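BF1531-like N-terminal domain-containing protein (Bacteroides fragilis, PDB 3SLR) is of uncharacterized function but binds magnesium through a phosphatase-like domain and may hydrolyse ester bonds. Local coordinates at residues I246-G251 with A257-Q262. Residues are numbered along the deposited sequence; the frame is centred on the assembly and turned at random.
Sequences IQVGHG and AFTEFQ
Thr259 overlaps the loop at Gly249, where its hydroxyl meets the backbone amide: Gly249 N donates to Thr259 OG1 over 2.7 Å, but the N-H points well off the oxygen, at 127°, and the bond is weak. The torsion of Thr259 (chi1 -74°) sets OG1 beside its own backbone N, where it also makes a weak hydrogen bond with the carbonyl of Gly255, one turn earlier in the helix. The same hydroxyl thus touches both the helix backbone and the loop crossing over it. Gly249 has a positive phi of 121°, a conformation in which a CB would collide with the preceding carbonyl oxygen. Gly249 CA lies 3.2 Å from Thr259 OG1.

The methyl of Thr259 packs loosely against the His250 ring, which approaches obliquely, with His250 CE1 4.0 Å from Thr259 CG2. On the other side of Gly249 from His250, Val248 CG2 passes 3.5 Å from Thr259 OG1 and reaches across to Gln262 NE2 at 3.8 Å. That amide is gripped at both ends, its NE2 by the carbonyl of Ile233 and its OE1 by the backbone amides of Val297 and Leu298, so valine packs against a group already fixed. Farther along, Gln247 O lies 3.5 Å from Phe258 CD2, oblique to the ring. The Phe258 side chain is about 7 Å from that of magnesium ligand Asp336. Here a loop folds back over the first turns of helix 255-270, which it precedes, near, but not touching, the magnesium site of what is probably a HAD-like phosphatase domain.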
ATOM      1  N   ILE A 246      -9.294  26.642 -16.705  1.00 19.07           N
ATOM      2  CA  ILE A 246      -9.288  25.549 -15.733  1.00 19.08           C
ATOM      3  C   ILE A 246      -8.195  25.804 -14.691  1.00 19.32           C
ATOM      4  O   ILE A 246      -7.173  26.424 -14.986  1.00 20.48           O
ATOM      5  CB  ILE A 246      -9.050  24.185 -16.404  1.00 19.88           C
ATOM      6  CG1 ILE A 246      -7.748  24.232 -17.216  1.00 20.81           C
ATOM      7  CG2 ILE A 246     -10.251  23.798 -17.243  1.00 20.78           C
ATOM      8  CD1 ILE A 246      -7.251  22.893 -17.674  1.00 21.55           C
ATOM      9  N   GLN A 247      -8.407  25.310 -13.477  0.52 19.22           N
ATOM     10  CA  GLN A 247      -7.467  25.562 -12.386  0.52 20.53           C
ATOM     11  C   GLN A 247      -6.367  24.505 -12.334  0.52 18.08           C
ATOM     12  O   GLN A 247      -6.599  23.376 -11.907  0.52 19.63           O
ATOM     13  CB  GLN A 247      -8.215  25.642 -11.059  0.52 18.35           C
ATOM     14  CG  GLN A 247      -9.273  26.725 -11.040  0.52 20.07           C
ATOM     15  CD  GLN A 247     -10.441  26.389 -10.143  0.52 22.82           C
ATOM     16  OE1 GLN A 247     -10.331  25.547  -9.252  0.52 26.17           O
ATOM     17  NE2 GLN A 247     -11.582  27.032 -10.387  0.52 24.73           N
ATOM     18  N   VAL A 248      -5.173  24.885 -12.782  1.00 16.67           N
ATOM     19  CA  VAL A 248      -4.023  23.994 -12.810  1.00 18.31           C
ATOM     20  C   VAL A 248      -2.779  24.869 -12.936  1.00 23.17           C
ATOM     21  O   VAL A 248      -2.809  25.898 -13.617  1.00 23.32           O
ATOM     22  CB  VAL A 248      -4.102  23.004 -13.997  1.00 22.43           C
ATOM     23  CG1 VAL A 248      -4.024  23.758 -15.332  1.00 25.50           C
ATOM     24  CG2 VAL A 248      -3.014  21.947 -13.886  1.00 25.09           C
ATOM     25  N   GLY A 249      -1.692  24.488 -12.271  1.00 18.59           N
ATOM     26  CA  GLY A 249      -0.453  25.235 -12.378  1.00 21.91           C
ATOM     27  C   GLY A 249       0.044  25.758 -11.046  1.00 20.85           C
ATOM     28  O   GLY A 249      -0.693  25.793 -10.062  1.00 20.73           O
ATOM     29  N   HIS A 250       1.304  26.173 -11.007  1.00 22.86           N
ATOM     30  CA  HIS A 250       1.850  26.723  -9.778  1.00 21.85           C
ATOM     31  C   HIS A 250       1.334  28.137  -9.546  1.00 23.98           C
ATOM     32  O   HIS A 250       0.561  28.673 -10.349  1.00 26.85           O
ATOM     33  CB  HIS A 250       3.374  26.652  -9.791  1.00 26.22           C
ATOM     34  CG  HIS A 250       3.896  25.262  -9.983  1.00 29.04           C
ATOM     35  ND1 HIS A 250       3.888  24.323  -8.975  1.00 31.12           N
ATOM     36  CD2 HIS A 250       4.409  24.642 -11.071  1.00 30.82           C
ATOM     37  CE1 HIS A 250       4.389  23.188  -9.428  1.00 26.83           C
ATOM     38  NE2 HIS A 250       4.711  23.352 -10.698  1.00 29.43           N
ATOM     39  N   GLY A 251       1.764  28.741  -8.452  1.00 25.83           N
ATOM     40  CA  GLY A 251       1.102  29.932  -7.968  1.00 27.96           C
ATOM     41  C   GLY A 251       0.130  29.462  -6.909  1.00 26.70           C
ATOM     42  O   GLY A 251      -0.205  28.278  -6.849  1.00 27.50           O
ATOM     43  N   ALA A 257      -2.747  22.044  -6.353  1.00 15.60           N
ATOM     44  CA  ALA A 257      -3.108  20.686  -5.937  1.00 15.25           C
ATOM     45  C   ALA A 257      -3.413  19.796  -7.140  1.00 17.51           C
ATOM     46  O   ALA A 257      -3.074  18.602  -7.141  1.00 16.02           O
ATOM     47  CB  ALA A 257      -4.292  20.696  -4.964  1.00 16.89           C
ATOM     48  N   PHE A 258      -4.058  20.367  -8.155  1.00 15.47           N
ATOM     49  CA  PHE A 258      -4.376  19.597  -9.351  1.00 14.78           C
ATOM     50  C   PHE A 258      -3.100  19.266 -10.122  1.00 14.83           C
ATOM     51  O   PHE A 258      -2.973  18.177 -10.677  1.00 15.81           O
ATOM     52  CB  PHE A 258      -5.412  20.318 -10.230  1.00 14.83           C
ATOM     53  CG  PHE A 258      -6.809  20.297  -9.655  1.00 16.38           C
ATOM     54  CD1 PHE A 258      -7.576  19.130  -9.693  1.00 15.69           C
ATOM     55  CD2 PHE A 258      -7.367  21.438  -9.107  1.00 15.48           C
ATOM     56  CE1 PHE A 258      -8.857  19.108  -9.158  1.00 16.27           C
ATOM     57  CE2 PHE A 258      -8.643  21.421  -8.569  1.00 14.59           C
ATOM     58  CZ  PHE A 258      -9.390  20.253  -8.601  1.00 15.66           C
ATOM     59  N   THR A 259      -2.144  20.191 -10.124  1.00 15.10           N
ATOM     60  CA  THR A 259      -0.844  19.950 -10.750  1.00 12.93           C
ATOM     61  C   THR A 259      -0.139  18.759 -10.093  1.00 14.75           C
ATOM     62  O   THR A 259       0.365  17.866 -10.782  1.00 14.04           O
ATOM     63  CB  THR A 259       0.077  21.200 -10.645  1.00 16.35           C
ATOM     64  OG1 THR A 259      -0.376  22.187 -11.568  1.00 19.20           O
ATOM     65  CG2 THR A 259       1.522  20.847 -10.984  1.00 17.49           C
ATOM     66  N   GLU A 260      -0.092  18.762  -8.765  1.00 14.42           N
ATOM     67  CA  GLU A 260       0.596  17.699  -8.031  1.00 14.81           C
ATOM     68  C   GLU A 260      -0.123  16.356  -8.154  1.00 14.59           C
ATOM     69  O   GLU A 260       0.513  15.306  -8.186  1.00 15.80           O
ATOM     70  CB  GLU A 260       0.828  18.113  -6.575  1.00 13.82           C
ATOM     71  CG  GLU A 260       1.721  19.357  -6.495  1.00 16.68           C
ATOM     72  CD  GLU A 260       1.955  19.876  -5.091  1.00 16.82           C
ATOM     73  OE1 GLU A 260       1.321  19.379  -4.138  1.00 15.48           O
ATOM     74  OE2 GLU A 260       2.777  20.812  -4.955  1.00 17.45           O
ATOM     75  N   PHE A 261      -1.450  16.396  -8.219  1.00 15.25           N
ATOM     76  CA  PHE A 261      -2.245  15.201  -8.486  1.00 16.35           C
ATOM     77  C   PHE A 261      -1.990  14.650  -9.891  1.00 15.87           C
ATOM     78  O   PHE A 261      -1.857  13.434 -10.071  1.00 17.06           O
ATOM     79  CB  PHE A 261      -3.740  15.484  -8.271  1.00 11.43           C
ATOM     80  CG  PHE A 261      -4.638  14.318  -8.627  1.00 14.76           C
ATOM     81  CD1 PHE A 261      -4.434  13.070  -8.058  1.00 16.96           C
ATOM     82  CD2 PHE A 261      -5.689  14.481  -9.507  1.00 18.39           C
ATOM     83  CE1 PHE A 261      -5.258  12.003  -8.377  1.00 19.09           C
ATOM     84  CE2 PHE A 261      -6.515  13.414  -9.841  1.00 21.03           C
ATOM     85  CZ  PHE A 261      -6.298  12.175  -9.271  1.00 20.21           C
ATOM     86  N   GLN A 262      -1.922  15.529 -10.889  1.00 14.34           N
ATOM     87  CA  GLN A 262      -1.594  15.085 -12.251  1.00 13.13           C
ATOM     88  C   GLN A 262      -0.194  14.486 -12.307  1.00 15.55           C
ATOM     89  O   GLN A 262       0.051  13.564 -13.068  1.00 13.65           O
ATOM     90  CB  GLN A 262      -1.693  16.230 -13.257  1.00 16.29           C
ATOM     91  CG  GLN A 262      -3.107  16.606 -13.625  1.00 14.39           C
ATOM     92  CD  GLN A 262      -3.157  17.563 -14.798  1.00 17.81           C
ATOM     93  OE1 GLN A 262      -2.291  17.534 -15.682  1.00 16.59           O
ATOM     94  NE2 GLN A 262      -4.181  18.402 -14.821  1.00 14.07           N
TER